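PDB 1E9R: conjugal transfer protein TRWB from Escherichia coli, which acts as the coupling protein of bacterial conjugation and, as a P-loop NTPase relative resembling ring helicases, probably uses nucleotide hydrolysis to help drive DNA transfer. Local coordinates for residues G7-A12 and V365-Y370; R390-A395 and R413-V418; N119-D124 and Q128-S133; I103-Y108 and G227-R232. One frame throughout, in Å; residues are numbered along the deposited sequence.

Overall arrangement
The four contacts fall into two pairs at opposite sides of the chain's centre. Contacts 1 and 2 have centres 14 Å apart and touch, F9 CE1 lying 3.3 Å from V391 O; both also meet a second subunit of the hexamer. Contacts 3 and 4, with centres 16 Å apart, are joined by the E120 carboxylate, which reaches S230 and I231. Between the pairs, contacts 2 and 4 have centres 42 Å apart, yet both reach the same mixed sheet: strand 103-105 is one outermost strand, and strand 415-419 lies next to the other. The probable P-loop follows strand 56-59, an inner strand of this sheet, and leads into helix 66-79.

Contact 1 of 4, residues G7-A12 and V365-Y370; sequences GEFGGA and VERDRY
F9 is the first residue of the 7-12 loop to meet R367, presenting a ring edge to the guanidinium: CE2 lies 4.3 Å from R367 NH1, which sits near the ring plane. With CG anti to the backbone N (chi1 179°), the ring turns back over its own loop, so that the amide N of G11 lies over the centre of one face, 3.4 Å above the plane. This fold suits a glycine, since a CB at G11 would run into F9 CZ. A12 then makes the main contact. Its CB rests over one face of the R367 guanidinium, 3.7 Å above the plane and displaced toward the rim, while its carbonyl O comes within 2.6 Å of R367 NH1 and also lies at the F9 edge, in the ring plane. The arginine chain leaves strand 362-368 and bends at chi3 (-66°) to bring the group there. R367 NH2 forms a salt bridge with E389 on strand 384-390, and R386 of a second subunit packs on both A12 and R367. A leucine in place of R367 would probably leave E389 without its charged mate and A12 CB without the flat surface it covers. The chemistry is that of a buried cation, probably balanced largely by E389 of the adjacent strand and met on the loop side by a carbonyl, a methyl and an aromatic edge.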
loop_
_atom_site.group_PDB
_atom_site.type_symbol
_atom_site.label_atom_id
_atom_site.label_comp_id
_atom_site.label_asym_id
_atom_site.label_seq_id
_atom_site.Cartn_x
_atom_site.Cartn_y
_atom_site.Cartn_z
ATOM N N GLY B 7 -24.027 -21.205 -31.893
ATOM C CA GLY B 7 -24.285 -19.911 -32.488
ATOM C C GLY B 7 -24.009 -18.693 -31.619
ATOM O O GLY B 7 -23.285 -17.796 -32.053
ATOM N N GLU B 8 -24.587 -18.638 -30.413
ATOM C CA GLU B 8 -24.394 -17.497 -29.502
ATOM C C GLU B 8 -23.081 -17.593 -28.741
ATOM O O GLU B 8 -22.243 -16.686 -28.782
ATOM C CB GLU B 8 -25.489 -17.435 -28.437
ATOM C CG GLU B 8 -26.913 -17.331 -28.899
ATOM C CD GLU B 8 -27.476 -18.627 -29.461
ATOM O OE1 GLU B 8 -27.490 -19.666 -28.751
ATOM O OE2 GLU B 8 -27.926 -18.591 -30.626
ATOM N N PHE B 9 -22.948 -18.698 -28.011
ATOM C CA PHE B 9 -21.780 -18.990 -27.193
ATOM C C PHE B 9 -20.572 -19.366 -28.046
ATOM O O PHE B 9 -20.623 -20.308 -28.840
ATOM C CB PHE B 9 -22.124 -20.125 -26.224
ATOM C CG PHE B 9 -20.993 -20.532 -25.333
ATOM C CD1 PHE B 9 -20.321 -19.593 -24.568
ATOM C CD2 PHE B 9 -20.607 -21.865 -25.248
ATOM C CE1 PHE B 9 -19.279 -19.978 -23.734
ATOM C CE2 PHE B 9 -19.567 -22.257 -24.415
ATOM C CZ PHE B 9 -18.903 -21.313 -23.658
ATOM N N GLY B 10 -19.485 -18.621 -27.867
ATOM C CA GLY B 10 -18.269 -18.868 -28.624
ATOM C C GLY B 10 -17.526 -20.143 -28.274
ATOM O O GLY B 10 -16.676 -20.597 -29.042
ATOM N N GLY B 11 -17.832 -20.723 -27.119
ATOM C CA GLY B 11 -17.166 -21.949 -26.720
ATOM C C GLY B 11 -17.780 -23.191 -27.341
ATOM O O GLY B 11 -18.514 -23.120 -28.331
ATOM N N ALA B 12 -17.478 -24.341 -26.748
ATOM C CA ALA B 12 -17.992 -25.611 -27.239
ATOM C C ALA B 12 -19.468 -25.781 -26.915
ATOM O O ALA B 12 -19.905 -25.485 -25.800
ATOM C CB ALA B 12 -17.203 -26.751 -26.631
ATOM N N VAL B 365 -22.254 -25.650 -16.947
ATOM C CA VAL B 365 -22.877 -26.362 -18.048
ATOM C C VAL B 365 -22.514 -27.856 -18.094
ATOM O O VAL B 365 -21.496 -28.259 -17.542
ATOM C CB VAL B 365 -22.415 -25.628 -19.351
ATOM C CG1 VAL B 365 -22.251 -26.580 -20.475
ATOM C CG2 VAL B 365 -23.380 -24.504 -19.690
ATOM N N GLU B 366 -23.355 -28.674 -18.735
ATOM C CA GLU B 366 -23.080 -30.112 -18.886
ATOM C C GLU B 366 -22.838 -30.386 -20.364
ATOM O O GLU B 366 -23.618 -29.948 -21.215
ATOM C CB GLU B 366 -24.252 -30.969 -18.401
ATOM C CG GLU B 366 -24.577 -30.784 -16.938
ATOM C CD GLU B 366 -25.621 -31.760 -16.436
ATOM O OE1 GLU B 366 -26.622 -31.987 -17.149
ATOM O OE2 GLU B 366 -25.447 -32.286 -15.315
ATOM N N ARG B 367 -21.762 -31.110 -20.666
ATOM C CA ARG B 367 -21.402 -31.426 -22.048
ATOM C C ARG B 367 -21.117 -32.903 -22.318
ATOM O O ARG B 367 -20.681 -33.635 -21.432
ATOM C CB ARG B 367 -20.173 -30.620 -22.454
ATOM C CG ARG B 367 -20.436 -29.581 -23.505
ATOM C CD ARG B 367 -19.136 -29.133 -24.107
ATOM N NE ARG B 367 -18.305 -28.435 -23.137
ATOM C CZ ARG B 367 -18.432 -27.148 -22.821
ATOM N NH1 ARG B 367 -19.362 -26.392 -23.396
ATOM N NH2 ARG B 367 -17.614 -26.613 -21.926
ATOM N N ASP B 368 -21.358 -33.329 -23.554
ATOM C CA ASP B 368 -21.097 -34.708 -23.950
ATOM C C ASP B 368 -19.605 -34.834 -24.162
ATOM O O ASP B 368 -19.022 -34.065 -24.921
ATOM C CB ASP B 368 -21.829 -35.044 -25.251
ATOM C CG ASP B 368 -23.302 -35.365 -25.028
ATOM O OD1 ASP B 368 -23.697 -35.562 -23.857
ATOM O OD2 ASP B 368 -24.063 -35.432 -26.021
ATOM N N ARG B 369 -18.988 -35.804 -23.499
ATOM C CA ARG B 369 -17.547 -35.996 -23.620
ATOM C C ARG B 369 -17.052 -36.517 -24.982
ATOM O O ARG B 369 -15.882 -36.321 -25.331
ATOM C CB ARG B 369 -17.057 -36.916 -22.498
ATOM C CG ARG B 369 -17.346 -36.379 -21.112
ATOM C CD ARG B 369 -16.565 -37.138 -20.055
ATOM N NE ARG B 369 -16.697 -36.529 -18.730
ATOM C CZ ARG B 369 -15.950 -36.851 -17.673
ATOM N NH1 ARG B 369 -15.004 -37.779 -17.779
ATOM N NH2 ARG B 369 -16.145 -36.242 -16.507
ATOM N N TYR B 370 -17.929 -37.162 -25.754
ATOM C CA TYR B 370 -17.539 -37.701 -27.061
ATOM C C TYR B 370 -18.128 -36.922 -28.242
ATOM O O TYR B 370 -19.137 -36.207 -28.037
ATOM C CB TYR B 370 -17.955 -39.172 -27.167
ATOM C CG TYR B 370 -17.484 -40.004 -26.003
ATOM C CD1 TYR B 370 -17.996 -39.788 -24.721
ATOM C CD2 TYR B 370 -16.492 -40.971 -26.167
ATOM C CE1 TYR B 370 -17.535 -40.506 -23.630
ATOM C CE2 TYR B 370 -16.021 -41.699 -25.081
ATOM C CZ TYR B 370 -16.547 -41.457 -23.814
ATOM O OH TYR B 370 -16.077 -42.148 -22.724
#

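Contact 2 of 4, residues R390-A395 and R413-V418; sequences RVVMPA and RPIAKV
V391 and I415 meet because their torsions point one methyl of each at the other. In V391, CG1 is anti to the backbone N (chi1 171°); in I415, CG1 stands between the backbone N and the carbonyl carbon (chi1 65°), and an extended chi2 carries CD1 onward. The two side chains therefore approach tip to tip, V391 CG1 lying 3.9 Å from I415 CD1. I415 CD1 also lies 4.3 Å from V392 CG2. The interaction is purely apolar, and all three residues are buried. V391 and V392 lie in the short link, completed by the N-cap residue M393, between strand 384-390 and helix 394-398, while I415 comes from segment 413-418. I23 of the edge strand 23-24 packs against both V391 and I415, V392 also touches L360 of helix 350-360 and Y406 of strand 404-408, and R347 of a third subunit lies against I415. The contact joins the link that leaves the small antiparallel sheet to one margin of the large mixed sheet.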
loop_
_atom_site.group_PDB
_atom_site.type_symbol
_atom_site.label_atom_id
_atom_site.label_comp_id
_atom_site.label_asym_id
_atom_site.label_seq_id
_atom_site.Cartn_x
_atom_site.Cartn_y
_atom_site.Cartn_z
ATOM N N ARG B 390 -16.157 -19.018 -18.587
ATOM C CA ARG B 390 -16.559 -17.661 -18.934
ATOM C C ARG B 390 -17.431 -17.720 -20.166
ATOM O O ARG B 390 -17.081 -18.361 -21.153
ATOM C CB ARG B 390 -15.345 -16.774 -19.261
ATOM C CG ARG B 390 -14.460 -16.406 -18.087
ATOM C CD ARG B 390 -15.201 -15.576 -17.043
ATOM N NE ARG B 390 -14.395 -15.420 -15.837
ATOM C CZ ARG B 390 -13.294 -14.673 -15.757
ATOM N NH1 ARG B 390 -12.851 -13.986 -16.811
ATOM N NH2 ARG B 390 -12.611 -14.637 -14.622
ATOM N N VAL B 391 -18.572 -17.058 -20.115
ATOM C CA VAL B 391 -19.444 -17.026 -21.269
ATOM C C VAL B 391 -18.653 -16.328 -22.385
ATOM O O VAL B 391 -18.687 -16.738 -23.549
ATOM C CB VAL B 391 -20.735 -16.253 -20.929
ATOM C CG1 VAL B 391 -21.576 -16.020 -22.177
ATOM C CG2 VAL B 391 -21.530 -17.042 -19.891
ATOM N N VAL B 392 -17.916 -15.286 -22.006
ATOM C CA VAL B 392 -17.090 -14.522 -22.940
ATOM C C VAL B 392 -15.671 -14.478 -22.394
ATOM O O VAL B 392 -15.457 -13.995 -21.284
ATOM C CB VAL B 392 -17.581 -13.065 -23.075
ATOM C CG1 VAL B 392 -16.727 -12.330 -24.097
ATOM C CG2 VAL B 392 -19.050 -13.037 -23.465
ATOM N N MET B 393 -14.714 -14.985 -23.166
ATOM C CA MET B 393 -13.309 -15.008 -22.762
ATOM C C MET B 393 -12.668 -13.637 -22.882
ATOM O O MET B 393 -13.059 -12.833 -23.722
ATOM C CB MET B 393 -12.515 -15.971 -23.642
ATOM C CG MET B 393 -12.360 -17.371 -23.106
ATOM S SD MET B 393 -11.508 -18.407 -24.314
ATOM C CE MET B 393 -9.769 -18.072 -23.964
ATOM N N PRO B 394 -11.673 -13.343 -22.033
ATOM C CA PRO B 394 -11.025 -12.035 -22.126
ATOM C C PRO B 394 -10.491 -11.831 -23.547
ATOM O O PRO B 394 -10.573 -10.731 -24.095
ATOM C CB PRO B 394 -9.913 -12.139 -21.094
ATOM C CG PRO B 394 -10.549 -12.993 -20.031
ATOM C CD PRO B 394 -11.200 -14.081 -20.848
ATOM N N ALA B 395 -9.964 -12.907 -24.136
ATOM C CA ALA B 395 -9.420 -12.890 -25.499
ATOM C C ALA B 395 -10.485 -12.621 -26.559
ATOM O O ALA B 395 -10.182 -12.091 -27.629
ATOM C CB ALA B 395 -8.727 -14.207 -25.806
ATOM N N ARG B 413 -31.732 -11.252 -17.057
ATOM C CA ARG B 413 -31.802 -11.198 -18.513
ATOM C C ARG B 413 -30.550 -11.812 -19.096
ATOM O O ARG B 413 -29.454 -11.607 -18.580
ATOM C CB ARG B 413 -31.846 -9.756 -19.010
ATOM C CG ARG B 413 -32.749 -8.843 -18.250
ATOM C CD ARG B 413 -34.162 -8.957 -18.716
ATOM N NE ARG B 413 -34.979 -7.936 -18.080
ATOM C CZ ARG B 413 -36.259 -7.723 -18.366
ATOM N NH1 ARG B 413 -36.871 -8.473 -19.286
ATOM N NH2 ARG B 413 -36.922 -6.754 -17.734
ATOM N N PRO B 414 -30.690 -12.583 -20.176
ATOM C CA PRO B 414 -29.469 -13.154 -20.742
ATOM C C PRO B 414 -28.728 -12.019 -21.456
ATOM O O PRO B 414 -29.289 -10.940 -21.650
ATOM C CB PRO B 414 -30.002 -14.210 -21.706
ATOM C CG PRO B 414 -31.315 -13.636 -22.136
ATOM C CD PRO B 414 -31.888 -13.118 -20.840
ATOM N N ILE B 415 -27.470 -12.243 -21.820
ATOM C CA ILE B 415 -26.705 -11.222 -22.520
ATOM C C ILE B 415 -26.677 -11.613 -23.995
ATOM O O ILE B 415 -26.913 -12.774 -24.342
ATOM C CB ILE B 415 -25.252 -11.127 -22.002
ATOM C CG1 ILE B 415 -24.507 -12.422 -22.324
ATOM C CG2 ILE B 415 -25.244 -10.838 -20.507
ATOM C CD1 ILE B 415 -23.039 -12.406 -21.963
ATOM N N ALA B 416 -26.381 -10.645 -24.858
ATOM C CA ALA B 416 -26.336 -10.899 -26.288
ATOM C C ALA B 416 -25.237 -10.102 -26.995
ATOM O O ALA B 416 -24.970 -8.957 -26.643
ATOM C CB ALA B 416 -27.688 -10.561 -26.896
ATOM N N LYS B 417 -24.595 -10.719 -27.984
ATOM C CA LYS B 417 -23.567 -10.053 -28.769
ATOM C C LYS B 417 -24.334 -9.492 -29.959
ATOM O O LYS B 417 -24.832 -10.237 -30.804
ATOM C CB LYS B 417 -22.522 -11.060 -29.232
ATOM C CG LYS B 417 -21.364 -10.480 -30.032
ATOM C CD LYS B 417 -20.440 -11.606 -30.478
ATOM C CE LYS B 417 -19.381 -11.116 -31.436
ATOM N NZ LYS B 417 -18.514 -12.224 -31.918
ATOM N N VAL B 418 -24.448 -8.171 -30.004
ATOM C CA VAL B 418 -25.189 -7.487 -31.052
ATOM C C VAL B 418 -24.320 -6.447 -31.746
ATOM O O VAL B 418 -23.400 -5.896 -31.147
ATOM C CB VAL B 418 -26.431 -6.786 -30.445
ATOM C CG1 VAL B 418 -27.108 -5.910 -31.476
ATOM C CG2 VAL B 418 -27.405 -7.821 -29.938
#

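Contact 3 of 4, residues N119-D124 and Q128-S133; sequences NEIRND and QRYALS
Y130 meets E120 and I121 through its aromatic ring, which its CB directs away from helix 126-134 with CG anti to the carbonyl carbon (chi1 -64°). Beyond CG, CD2 comes first to I121, Y130 CD2 lying 4.1 Å from I121 CD1; these two side chains slide past each other in opposite directions. The middle of the ring lies beneath E120 CB, a CH-pi contact 3.8 Å from the centroid and only 7° off the ring normal. Farther along, Y130 CE2 approaches the carbonyl O of E120 at 3.4 Å, an oxygen that accepts a hydrogen bond from R232 NH1. At the tip, the hydroxyl is bonded to S269 and stands over the centre of the R129 guanidinium, 3.6 Å above its plane. The loop thus folds back on the first helix of the all-helical insertion between strands 103-105 and 243-247. D126 reinforces this turn by accepting the backbone N-H groups of R122 and N123. A valine in place of Y130 would probably open a gap under E120 CB and leave S269 without its hydroxyl partner. E120 itself bends at chi2 (-59°), carrying its carboxylate off the ring to S230, I231 N and W115. Near the helix start, a water bridges the segments, donating to D124 O at 3.1 Å and accepting from Q128 N at 2.8 Å.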
loop_
_atom_site.group_PDB
_atom_site.type_symbol
_atom_site.label_atom_id
_atom_site.label_comp_id
_atom_site.label_asym_id
_atom_site.label_seq_id
_atom_site.Cartn_x
_atom_site.Cartn_y
_atom_site.Cartn_z
ATOM N N ASN B 119 -27.905 31.816 -9.713
ATOM C CA ASN B 119 -29.252 31.549 -10.206
ATOM C C ASN B 119 -29.918 30.304 -9.631
ATOM O O ASN B 119 -31.116 30.101 -9.849
ATOM C CB ASN B 119 -29.251 31.421 -11.736
ATOM C CG ASN B 119 -28.611 32.619 -12.431
ATOM O OD1 ASN B 119 -28.524 33.707 -11.867
ATOM N ND2 ASN B 119 -28.175 32.420 -13.674
ATOM N N GLU B 120 -29.166 29.473 -8.908
ATOM C CA GLU B 120 -29.733 28.240 -8.363
ATOM C C GLU B 120 -30.035 28.312 -6.879
ATOM O O GLU B 120 -30.569 27.367 -6.294
ATOM C CB GLU B 120 -28.789 27.068 -8.618
ATOM C CG GLU B 120 -28.218 26.994 -10.030
ATOM C CD GLU B 120 -29.276 26.878 -11.118
ATOM O OE1 GLU B 120 -30.467 26.695 -10.805
ATOM O OE2 GLU B 120 -28.905 26.960 -12.303
ATOM N N ILE B 121 -29.705 29.436 -6.263
ATOM C CA ILE B 121 -29.935 29.573 -4.840
ATOM C C ILE B 121 -31.393 29.891 -4.546
ATOM O O ILE B 121 -31.922 30.898 -5.019
ATOM C CB ILE B 121 -29.030 30.682 -4.253
ATOM C CG1 ILE B 121 -27.583 30.482 -4.721
ATOM C CG2 ILE B 121 -29.104 30.670 -2.727
ATOM C CD1 ILE B 121 -26.929 29.205 -4.226
ATOM N N ARG B 122 -32.052 29.019 -3.788
ATOM C CA ARG B 122 -33.444 29.248 -3.404
ATOM C C ARG B 122 -33.474 29.433 -1.888
ATOM O O ARG B 122 -33.961 30.440 -1.385
ATOM C CB ARG B 122 -34.336 28.057 -3.764
ATOM C CG ARG B 122 -34.356 27.649 -5.224
ATOM C CD ARG B 122 -35.196 28.555 -6.076
ATOM N NE ARG B 122 -35.327 28.023 -7.431
ATOM C CZ ARG B 122 -36.082 26.979 -7.769
ATOM N NH1 ARG B 122 -36.788 26.336 -6.847
ATOM N NH2 ARG B 122 -36.144 26.586 -9.037
ATOM N N ASN B 123 -32.944 28.451 -1.165
ATOM C CA ASN B 123 -32.910 28.496 0.295
ATOM C C ASN B 123 -31.491 28.641 0.828
ATOM O O ASN B 123 -30.517 28.515 0.086
ATOM C CB ASN B 123 -33.537 27.232 0.865
ATOM C CG ASN B 123 -34.955 27.045 0.404
ATOM O OD1 ASN B 123 -35.848 27.774 0.818
ATOM N ND2 ASN B 123 -35.172 26.073 -0.474
ATOM N N ASP B 124 -31.381 28.892 2.124
ATOM C CA ASP B 124 -30.078 29.068 2.743
ATOM C C ASP B 124 -29.173 27.856 2.579
ATOM O O ASP B 124 -27.970 28.001 2.415
ATOM C CB ASP B 124 -30.234 29.384 4.231
ATOM C CG ASP B 124 -28.902 29.698 4.904
ATOM O OD1 ASP B 124 -28.093 30.453 4.308
ATOM O OD2 ASP B 124 -28.672 29.197 6.032
ATOM N N GLN B 128 -24.189 25.801 0.317
ATOM C CA GLN B 128 -23.232 24.702 0.427
ATOM C C GLN B 128 -23.509 23.670 -0.668
ATOM O O GLN B 128 -22.604 23.087 -1.273
ATOM C CB GLN B 128 -23.316 24.035 1.806
ATOM C CG GLN B 128 -22.510 22.724 1.906
ATOM C CD GLN B 128 -21.011 22.827 1.477
ATOM O OE1 GLN B 128 -20.529 23.880 1.015
ATOM N NE2 GLN B 128 -20.279 21.714 1.634
ATOM N N ARG B 129 -24.788 23.466 -0.914
ATOM C CA ARG B 129 -25.254 22.537 -1.913
ATOM C C ARG B 129 -24.603 22.786 -3.279
ATOM O O ARG B 129 -24.117 21.862 -3.925
ATOM C CB ARG B 129 -26.767 22.683 -2.000
ATOM C CG ARG B 129 -27.472 21.594 -2.719
ATOM C CD ARG B 129 -28.961 21.804 -2.607
ATOM N NE ARG B 129 -29.668 20.883 -3.486
ATOM C CZ ARG B 129 -30.921 21.042 -3.889
ATOM N NH1 ARG B 129 -31.621 22.096 -3.489
ATOM N NH2 ARG B 129 -31.465 20.148 -4.705
ATOM N N TYR B 130 -24.581 24.039 -3.718
ATOM C CA TYR B 130 -24.002 24.348 -5.021
ATOM C C TYR B 130 -22.531 24.728 -4.964
ATOM O O TYR B 130 -21.871 24.828 -5.996
ATOM C CB TYR B 130 -24.841 25.415 -5.748
ATOM C CG TYR B 130 -26.232 24.906 -6.065
ATOM C CD1 TYR B 130 -26.426 23.943 -7.051
ATOM C CD2 TYR B 130 -27.335 25.283 -5.295
ATOM C CE1 TYR B 130 -27.680 23.352 -7.257
ATOM C CE2 TYR B 130 -28.596 24.695 -5.496
ATOM C CZ TYR B 130 -28.755 23.731 -6.474
ATOM O OH TYR B 130 -29.975 23.123 -6.659
ATOM N N ALA B 131 -22.013 24.930 -3.757
ATOM C CA ALA B 131 -20.592 25.217 -3.596
ATOM C C ALA B 131 -19.902 23.878 -3.926
ATOM O O ALA B 131 -18.817 23.833 -4.511
ATOM C CB ALA B 131 -20.306 25.630 -2.160
ATOM N N LEU B 132 -20.576 22.793 -3.547
ATOM C CA LEU B 132 -20.120 21.428 -3.783
ATOM C C LEU B 132 -20.080 21.140 -5.285
ATOM O O LEU B 132 -19.374 20.239 -5.721
ATOM C CB LEU B 132 -21.084 20.454 -3.105
ATOM C CG LEU B 132 -20.674 19.493 -1.993
ATOM C CD1 LEU B 132 -19.366 19.883 -1.386
ATOM C CD2 LEU B 132 -21.768 19.477 -0.951
ATOM N N SER B 133 -20.846 21.899 -6.069
ATOM C CA SER B 133 -20.897 21.727 -7.531
ATOM C C SER B 133 -19.793 22.519 -8.211
ATOM O O SER B 133 -19.170 22.051 -9.162
ATOM C CB SER B 133 -22.242 22.200 -8.086
ATOM O OG SER B 133 -23.313 21.439 -7.561
HETATM O O HOH W 1 -25.332 26.461 2.783
#

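Contact 4 of 4, residues I103-Y108 and G227-R232; sequences IILNPY and GDFSIR
I103 and F229 make the closer part of the contact, even though both remain partly exposed. The isoleucine lays its CG2 methyl over one face of the phenylalanine ring, 3.9 Å from F229 CZ; measured to the F229 centroid, this CH-pi contact from I103 CG2 is 4.3 Å long and 26° off the normal, so the methyl is displaced from the ring centre. The two side chains cross obliquely. F229 CG is anti to its backbone N (chi1 177°), which swings the ring out from the loop to meet the strand. The more buried part is looser. L105, two residues farther along strand 103-105, reaches the ring only at 4.4 Å from its CD2 to F229 CD2, and its other methyl, CD1, lies 4.2 Å from I231 CD1. W262 of helix 252-269 also packs against L105. Just past the strand, N106 OD1 accepts from Y108 N at 3.0 Å to form an Asx turn, while S230 caps the N-terminus of helix 231-236 through its hydroxyl and S233 N. The contact therefore joins the outermost strand of the mixed sheet to the start of a helix entirely through hydrocarbon groups; it probably rests on van der Waals packing and on partial burial of apolar surface, while the nearby polar groups are satisfied within their own segments or by neighbouring residues, not across the contact.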
loop_
_atom_site.group_PDB
_atom_site.type_symbol
_atom_site.label_atom_id
_atom_site.label_comp_id
_atom_site.label_asym_id
_atom_site.label_seq_id
_atom_site.Cartn_x
_atom_site.Cartn_y
_atom_site.Cartn_z
ATOM N N ILE B 103 -32.008 24.287 -25.088
ATOM C CA ILE B 103 -31.004 25.095 -24.402
ATOM C C ILE B 103 -29.561 24.685 -24.703
ATOM O O ILE B 103 -29.279 23.517 -24.981
ATOM C CB ILE B 103 -31.196 24.998 -22.874
ATOM C CG1 ILE B 103 -32.645 25.282 -22.504
ATOM C CG2 ILE B 103 -30.296 25.980 -22.174
ATOM C CD1 ILE B 103 -33.095 26.670 -22.864
ATOM N N ILE B 104 -28.656 25.659 -24.642
ATOM C CA ILE B 104 -27.233 25.417 -24.854
ATOM C C ILE B 104 -26.445 26.096 -23.737
ATOM O O ILE B 104 -26.721 27.240 -23.367
ATOM C CB ILE B 104 -26.709 25.998 -26.193
ATOM C CG1 ILE B 104 -27.330 25.266 -27.377
ATOM C CG2 ILE B 104 -25.201 25.862 -26.257
ATOM C CD1 ILE B 104 -26.875 25.799 -28.728
ATOM N N LEU B 105 -25.481 25.372 -23.184
ATOM C CA LEU B 105 -24.609 25.912 -22.157
ATOM C C LEU B 105 -23.203 25.662 -22.651
ATOM O O LEU B 105 -22.727 24.528 -22.686
ATOM C CB LEU B 105 -24.829 25.231 -20.810
ATOM C CG LEU B 105 -26.009 25.773 -20.005
ATOM C CD1 LEU B 105 -26.026 25.105 -18.648
ATOM C CD2 LEU B 105 -25.892 27.286 -19.846
ATOM N N ASN B 106 -22.558 26.742 -23.069
ATOM C CA ASN B 106 -21.208 26.714 -23.600
ATOM C C ASN B 106 -20.792 28.173 -23.561
ATOM O O ASN B 106 -21.295 28.974 -24.347
ATOM C CB ASN B 106 -21.228 26.227 -25.046
ATOM C CG ASN B 106 -19.848 26.183 -25.664
ATOM O OD1 ASN B 106 -18.964 26.953 -25.292
ATOM N ND2 ASN B 106 -19.659 25.291 -26.629
ATOM N N PRO B 107 -19.872 28.542 -22.647
ATOM C CA PRO B 107 -19.413 29.932 -22.521
ATOM C C PRO B 107 -18.938 30.638 -23.795
ATOM O O PRO B 107 -18.971 31.869 -23.866
ATOM C CB PRO B 107 -18.319 29.842 -21.446
ATOM C CG PRO B 107 -17.819 28.450 -21.567
ATOM C CD PRO B 107 -19.084 27.656 -21.769
ATOM N N TYR B 108 -18.528 29.867 -24.801
ATOM C CA TYR B 108 -18.023 30.440 -26.045
ATOM C C TYR B 108 -18.937 30.288 -27.268
ATOM O O TYR B 108 -18.515 30.494 -28.407
ATOM C CB TYR B 108 -16.637 29.856 -26.340
ATOM C CG TYR B 108 -15.642 30.058 -25.204
ATOM C CD1 TYR B 108 -15.639 29.219 -24.080
ATOM C CD2 TYR B 108 -14.707 31.090 -25.247
ATOM C CE1 TYR B 108 -14.722 29.407 -23.029
ATOM C CE2 TYR B 108 -13.793 31.288 -24.204
ATOM C CZ TYR B 108 -13.806 30.447 -23.104
ATOM O OH TYR B 108 -12.905 30.663 -22.086
ATOM N N GLY B 227 -26.495 35.801 -17.208
ATOM C CA GLY B 227 -27.897 35.832 -17.557
ATOM C C GLY B 227 -28.669 35.345 -16.359
ATOM O O GLY B 227 -28.091 35.185 -15.283
ATOM N N ASP B 228 -29.961 35.098 -16.535
ATOM C CA ASP B 228 -30.781 34.637 -15.425
ATOM C C ASP B 228 -31.272 33.205 -15.589
ATOM O O ASP B 228 -32.179 32.772 -14.870
ATOM C CB ASP B 228 -31.970 35.586 -15.208
ATOM C CG ASP B 228 -32.767 35.824 -16.480
ATOM O OD1 ASP B 228 -32.488 35.159 -17.512
ATOM O OD2 ASP B 228 -33.677 36.683 -16.445
ATOM N N PHE B 229 -30.670 32.469 -16.518
ATOM C CA PHE B 229 -31.073 31.090 -16.724
ATOM C C PHE B 229 -30.785 30.246 -15.488
ATOM O O PHE B 229 -29.684 30.296 -14.939
ATOM C CB PHE B 229 -30.353 30.484 -17.920
ATOM C CG PHE B 229 -30.687 29.042 -18.139
ATOM C CD1 PHE B 229 -31.970 28.667 -18.518
ATOM C CD2 PHE B 229 -29.739 28.051 -17.920
ATOM C CE1 PHE B 229 -32.310 27.318 -18.673
ATOM C CE2 PHE B 229 -30.073 26.697 -18.075
ATOM C CZ PHE B 229 -31.360 26.334 -18.450
ATOM N N SER B 230 -31.787 29.482 -15.051
ATOM C CA SER B 230 -31.658 28.610 -13.883
ATOM C C SER B 230 -31.919 27.167 -14.275
ATOM O O SER B 230 -32.999 26.839 -14.764
ATOM C CB SER B 230 -32.649 29.009 -12.790
ATOM O OG SER B 230 -32.679 28.037 -11.757
ATOM N N ILE B 231 -30.927 26.304 -14.064
ATOM C CA ILE B 231 -31.075 24.897 -14.393
ATOM C C ILE B 231 -32.219 24.296 -13.571
ATOM O O ILE B 231 -32.953 23.445 -14.064
ATOM C CB ILE B 231 -29.770 24.125 -14.118
ATOM C CG1 ILE B 231 -28.673 24.606 -15.072
ATOM C CG2 ILE B 231 -30.000 22.629 -14.288
ATOM C CD1 ILE B 231 -27.305 24.037 -14.775
ATOM N N ARG B 232 -32.376 24.754 -12.329
ATOM C CA ARG B 232 -33.439 24.260 -11.455
ATOM C C ARG B 232 -34.804 24.584 -12.040
ATOM O O ARG B 232 -35.688 23.725 -12.116
ATOM C CB ARG B 232 -33.339 24.894 -10.069
ATOM C CG ARG B 232 -32.089 24.535 -9.330
ATOM C CD ARG B 232 -32.110 25.074 -7.920
ATOM N NE ARG B 232 -33.064 24.384 -7.068
ATOM C CZ ARG B 232 -33.163 24.594 -5.762
ATOM N NH1 ARG B 232 -32.366 25.473 -5.172
ATOM N NH2 ARG B 232 -34.048 23.919 -5.039
#